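Local atomic coordinates of carboxylesterase SOBER1 (PDB entry 6AVX), a protein that hydrolyses carboxylic esters with a preference for short acyl chains, shows phospholipase A2 activity, and suppresses the plant hypersensitive response to the bacterial effector AvrBsT. Residues 39-51 and 55-67. The protein carries 1 engineered substitution. Sequence-based numbering, arbitrary orientation.
Sequences LFPSAPFNPVTCN and VMRSWFDVPELPL. Engineered in segment 55-67: L67 (natural residue Phe).
N46 and M56 form the hydrogen-bonded pair of a short antiparallel hairpin, N46 N to M56 O 3.0 Å, flanked by the non-hydrogen-bonded pairs F45–R57 and P47–V55. Beside F45, R57 lays CG over the phenyl face, 4.0 Å from its centroid, and its extended chain carries the guanidinium on past the ring centre. The guanidinium lies between F45 CE2 on one face and S42 CB on the other, and within its plane NH2 donates to A43 O (2.8 Å), which fixes its rotation. On the N46 side, the amide ND2 reaches S58 O in both the amide and carbonyl planes (2.8 Å). A43 CB sits over the six-membered ring of W59, 3.6 Å from its centroid, and the indole NE1 is hydrogen-bonded to H12 O. Where the hairpin turns, D61, from the chain beyond the second strand, grips T49 with two syn lone pairs: OD1 takes the backbone N (2.8 Å, 173°) and OD2 takes OG1 (2.6 Å). With CG anti to the backbone N (chi1 -164°), D61 presents both oxygens to the short 3-10 segment T49–C50. C50 SG packs on L65 CD1 (3.7 Å). Polar bonds thus join the two limbs of this excursion from the α/β-hydrolase sheet, while the S58 hydroxyl and W59 backbone N also bond the Q109 side chain, next to the probable nucleophile S108.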
loop_
_atom_site.group_PDB
_atom_site.type_symbol
_atom_site.label_atom_id
_atom_site.label_comp_id
_atom_site.label_asym_id
_atom_site.label_seq_id
_atom_site.Cartn_x
_atom_site.Cartn_y
_atom_site.Cartn_z
ATOM N N LEU A 39 13.214 1.248 -2.143
ATOM C CA LEU A 39 12.977 2.488 -2.860
ATOM C C LEU A 39 11.827 3.234 -2.213
ATOM O O LEU A 39 10.762 2.662 -1.977
ATOM C CB LEU A 39 12.678 2.208 -4.328
ATOM C CG LEU A 39 12.610 3.448 -5.198
ATOM C CD1 LEU A 39 13.969 4.129 -5.307
ATOM C CD2 LEU A 39 12.101 3.081 -6.575
ATOM N N PHE A 40 12.068 4.501 -1.905
ATOM C CA PHE A 40 11.103 5.374 -1.250
ATOM C C PHE A 40 10.867 6.566 -2.171
ATOM O O PHE A 40 11.496 7.620 -1.998
ATOM C CB PHE A 40 11.640 5.860 0.092
ATOM C CG PHE A 40 11.708 4.792 1.162
ATOM C CD1 PHE A 40 10.752 4.733 2.141
ATOM C CD2 PHE A 40 12.743 3.858 1.187
ATOM C CE1 PHE A 40 10.806 3.764 3.126
ATOM C CE2 PHE A 40 12.799 2.899 2.191
ATOM C CZ PHE A 40 11.833 2.861 3.142
ATOM N N PRO A 41 9.976 6.441 -3.155
ATOM C CA PRO A 41 9.695 7.558 -4.070
ATOM C C PRO A 41 8.912 8.649 -3.363
ATOM O O PRO A 41 8.379 8.458 -2.263
ATOM C CB PRO A 41 8.865 6.908 -5.180
ATOM C CG PRO A 41 8.168 5.788 -4.484
ATOM C CD PRO A 41 9.196 5.250 -3.512
ATOM N N SER A 42 8.802 9.810 -4.023
ATOM C CA SER A 42 8.034 10.931 -3.499
ATOM C C SER A 42 6.926 11.297 -4.472
ATOM O O SER A 42 7.171 11.443 -5.676
ATOM C CB SER A 42 8.925 12.143 -3.277
ATOM O OG SER A 42 9.814 11.898 -2.210
ATOM N N ALA A 43 5.723 11.459 -3.952
ATOM C CA ALA A 43 4.593 11.810 -4.782
ATOM C C ALA A 43 4.763 13.228 -5.333
ATOM O O ALA A 43 5.404 14.078 -4.712
ATOM C CB ALA A 43 3.297 11.762 -3.972
ATOM N N PRO A 44 4.143 13.531 -6.466
ATOM C CA PRO A 44 4.154 14.903 -6.975
ATOM C C PRO A 44 3.373 15.834 -6.078
ATOM O O PRO A 44 2.527 15.423 -5.277
ATOM C CB PRO A 44 3.457 14.797 -8.337
ATOM C CG PRO A 44 3.460 13.335 -8.680
ATOM C CD PRO A 44 3.358 12.646 -7.338
ATOM N N PHE A 45 3.650 17.126 -6.251
ATOM C CA PHE A 45 2.867 18.189 -5.627
ATOM C C PHE A 45 1.558 18.359 -6.387
ATOM O O PHE A 45 1.541 18.832 -7.531
ATOM C CB PHE A 45 3.666 19.493 -5.611
ATOM C CG PHE A 45 4.774 19.482 -4.612
ATOM C CD1 PHE A 45 4.501 19.664 -3.268
ATOM C CD2 PHE A 45 6.075 19.241 -4.991
ATOM C CE1 PHE A 45 5.500 19.623 -2.325
ATOM C CE2 PHE A 45 7.099 19.210 -4.038
ATOM C CZ PHE A 45 6.795 19.389 -2.704
ATOM N N ASN A 46 0.447 18.010 -5.747
ATOM C CA ASN A 46 -0.875 18.093 -6.339
ATOM C C ASN A 46 -1.797 18.840 -5.387
ATOM O O ASN A 46 -1.603 18.796 -4.162
ATOM C CB ASN A 46 -1.475 16.694 -6.552
ATOM C CG ASN A 46 -0.762 15.900 -7.605
ATOM O OD1 ASN A 46 -0.743 16.267 -8.779
ATOM N ND2 ASN A 46 -0.182 14.784 -7.217
ATOM N N PRO A 47 -2.828 19.512 -5.902
ATOM C CA PRO A 47 -3.875 20.024 -5.010
ATOM C C PRO A 47 -4.632 18.870 -4.371
ATOM O O PRO A 47 -4.809 17.798 -4.959
ATOM C CB PRO A 47 -4.793 20.823 -5.944
ATOM C CG PRO A 47 -4.094 20.874 -7.248
ATOM C CD PRO A 47 -3.161 19.738 -7.315
ATOM N N VAL A 48 -5.062 19.082 -3.133
ATOM C CA VAL A 48 -5.749 18.044 -2.371
ATOM C C VAL A 48 -7.087 18.585 -1.875
ATOM O O VAL A 48 -7.132 19.547 -1.092
ATOM C CB VAL A 48 -4.896 17.518 -1.209
ATOM C CG1 VAL A 48 -5.645 16.457 -0.432
ATOM C CG2 VAL A 48 -3.584 16.973 -1.737
ATOM N N THR A 49 -8.169 17.943 -2.311
ATOM C CA THR A 49 -9.511 18.443 -2.040
ATOM C C THR A 49 -9.826 18.488 -0.545
ATOM O O THR A 49 -10.426 19.456 -0.062
ATOM C CB THR A 49 -10.512 17.594 -2.820
ATOM O OG1 THR A 49 -10.301 17.787 -4.225
ATOM C CG2 THR A 49 -11.937 17.947 -2.474
ATOM N N CYS A 50 -9.423 17.477 0.221
ATOM C CA CYS A 50 -9.748 17.493 1.644
ATOM C C CYS A 50 -9.020 18.614 2.370
ATOM O O CYS A 50 -9.411 18.968 3.491
ATOM C CB CYS A 50 -9.464 16.134 2.290
ATOM S SG CYS A 50 -7.738 15.648 2.344
ATOM N N ASN A 51 -7.977 19.181 1.763
ATOM C CA ASN A 51 -7.246 20.314 2.308
ATOM C C ASN A 51 -7.564 21.589 1.538
ATOM O O ASN A 51 -6.723 22.485 1.404
ATOM C CB ASN A 51 -5.750 20.015 2.345
ATOM C CG ASN A 51 -5.411 19.000 3.408
ATOM O OD1 ASN A 51 -5.933 19.071 4.521
ATOM N ND2 ASN A 51 -4.578 18.021 3.072
ATOM N N VAL A 55 -1.816 22.626 -2.090
ATOM C CA VAL A 55 -0.881 21.775 -2.806
ATOM C C VAL A 55 0.102 21.154 -1.823
ATOM O O VAL A 55 0.645 21.825 -0.938
ATOM C CB VAL A 55 -0.160 22.594 -3.892
ATOM C CG1 VAL A 55 1.018 21.820 -4.478
ATOM C CG2 VAL A 55 -1.150 23.018 -4.981
ATOM N N MET A 56 0.349 19.860 -1.990
ATOM C CA MET A 56 1.275 19.114 -1.151
ATOM C C MET A 56 1.600 17.828 -1.889
ATOM O O MET A 56 0.940 17.481 -2.866
ATOM C CB MET A 56 0.640 18.830 0.216
ATOM C CG MET A 56 -0.673 18.057 0.130
ATOM S SD MET A 56 -1.633 18.138 1.650
ATOM C CE MET A 56 -2.040 19.889 1.694
ATOM N N ARG A 57 2.605 17.112 -1.417
ATOM C CA ARG A 57 2.886 15.822 -2.028
ATOM C C ARG A 57 1.698 14.910 -1.774
ATOM O O ARG A 57 1.249 14.753 -0.631
ATOM C CB ARG A 57 4.148 15.207 -1.450
ATOM C CG ARG A 57 5.408 15.950 -1.799
ATOM C CD ARG A 57 6.633 15.040 -1.658
ATOM N NE ARG A 57 7.881 15.760 -1.924
ATOM C CZ ARG A 57 8.340 16.050 -3.130
ATOM N NH1 ARG A 57 9.464 16.745 -3.255
ATOM N NH2 ARG A 57 7.719 15.649 -4.220
ATOM N N SER A 58 1.168 14.317 -2.833
ATOM C CA SER A 58 -0.044 13.515 -2.732
ATOM C C SER A 58 -0.091 12.558 -3.909
ATOM O O SER A 58 0.012 12.982 -5.063
ATOM C CB SER A 58 -1.260 14.427 -2.775
ATOM O OG SER A 58 -2.436 13.650 -2.759
ATOM N N TRP A 59 -0.263 11.264 -3.625
ATOM C CA TRP A 59 -0.310 10.288 -4.705
ATOM C C TRP A 59 -1.533 10.455 -5.594
ATOM O O TRP A 59 -1.462 10.197 -6.795
ATOM C CB TRP A 59 -0.265 8.860 -4.149
ATOM C CG TRP A 59 1.025 8.528 -3.470
ATOM C CD1 TRP A 59 1.227 8.354 -2.133
ATOM C CD2 TRP A 59 2.301 8.359 -4.096
ATOM N NE1 TRP A 59 2.551 8.095 -1.895
ATOM C CE2 TRP A 59 3.234 8.095 -3.076
ATOM C CE3 TRP A 59 2.754 8.408 -5.415
ATOM C CZ2 TRP A 59 4.588 7.890 -3.334
ATOM C CZ3 TRP A 59 4.094 8.211 -5.659
ATOM C CH2 TRP A 59 4.988 7.949 -4.631
ATOM N N PHE A 60 -2.685 10.790 -5.016
ATOM C CA PHE A 60 -3.949 10.895 -5.738
ATOM C C PHE A 60 -4.885 11.720 -4.857
ATOM O O PHE A 60 -4.674 11.835 -3.657
ATOM C CB PHE A 60 -4.523 9.511 -6.072
ATOM C CG PHE A 60 -4.792 8.644 -4.866
ATOM C CD1 PHE A 60 -5.957 8.808 -4.131
ATOM C CD2 PHE A 60 -3.910 7.644 -4.473
ATOM C CE1 PHE A 60 -6.213 8.010 -3.011
ATOM C CE2 PHE A 60 -4.180 6.837 -3.356
ATOM C CZ PHE A 60 -5.329 7.026 -2.636
ATOM N N ASP A 61 -5.922 12.294 -5.447
ATOM C CA ASP A 61 -6.740 13.213 -4.676
ATOM C C ASP A 61 -7.557 12.452 -3.649
ATOM O O ASP A 61 -8.040 11.346 -3.905
ATOM C CB ASP A 61 -7.650 14.022 -5.591
ATOM C CG ASP A 61 -8.229 15.246 -4.912
ATOM O OD1 ASP A 61 -7.693 15.695 -3.875
ATOM O OD2 ASP A 61 -9.231 15.760 -5.461
ATOM N N VAL A 62 -7.728 13.080 -2.491
ATOM C CA VAL A 62 -8.469 12.552 -1.348
ATOM C C VAL A 62 -9.599 13.545 -1.090
ATOM O O VAL A 62 -9.337 14.672 -0.647
ATOM C CB VAL A 62 -7.553 12.401 -0.124
ATOM C CG1 VAL A 62 -8.346 11.906 1.082
ATOM C CG2 VAL A 62 -6.387 11.470 -0.448
ATOM N N PRO A 63 -10.850 13.201 -1.392
ATOM C CA PRO A 63 -11.925 14.199 -1.260
ATOM C C PRO A 63 -12.262 14.573 0.168
ATOM O O PRO A 63 -12.619 15.729 0.418
ATOM C CB PRO A 63 -13.125 13.528 -1.949
ATOM C CG PRO A 63 -12.543 12.508 -2.852
ATOM C CD PRO A 63 -11.277 12.034 -2.184
ATOM N N GLU A 64 -12.150 13.644 1.111
ATOM C CA GLU A 64 -12.779 13.820 2.406
ATOM C C GLU A 64 -12.006 13.062 3.460
ATOM O O GLU A 64 -11.419 12.006 3.200
ATOM C CB GLU A 64 -14.205 13.260 2.433
ATOM C CG GLU A 64 -15.278 14.218 1.975
ATOM C CD GLU A 64 -16.648 13.855 2.526
ATOM O OE1 GLU A 64 -16.743 12.882 3.306
ATOM O OE2 GLU A 64 -17.630 14.546 2.180
ATOM N N LEU A 65 -12.056 13.600 4.667
ATOM C CA LEU A 65 -11.611 12.873 5.827
ATOM C C LEU A 65 -12.756 12.885 6.847
ATOM O O LEU A 65 -13.550 13.836 6.901
ATOM C CB LEU A 65 -10.341 13.501 6.392
ATOM C CG LEU A 65 -9.189 13.656 5.387
ATOM C CD1 LEU A 65 -8.132 14.618 5.916
ATOM C CD2 LEU A 65 -8.547 12.327 5.008
ATOM N N PRO A 66 -12.863 11.820 7.649
ATOM C CA PRO A 66 -11.942 10.681 7.621
ATOM C C PRO A 66 -12.330 9.714 6.536
ATOM O O PRO A 66 -13.438 9.794 5.996
ATOM C CB PRO A 66 -12.166 10.031 8.981
ATOM C CG PRO A 66 -13.627 10.315 9.281
ATOM C CD PRO A 66 -13.872 11.695 8.719
ATOM N N LEU A 67 -11.440 8.802 6.201
ATOM C CA LEU A 67 -11.809 7.728 5.298
ATOM C C LEU A 67 -12.644 6.743 6.096
ATOM O O LEU A 67 -12.305 6.392 7.232
ATOM C CB LEU A 67 -10.578 7.047 4.702
ATOM C CG LEU A 67 -9.893 7.724 3.500
ATOM C CD1 LEU A 67 -10.786 7.701 2.271
ATOM C CD2 LEU A 67 -9.468 9.129 3.822
HETATM O O HOH W 1 -3.930 14.930 -4.731
#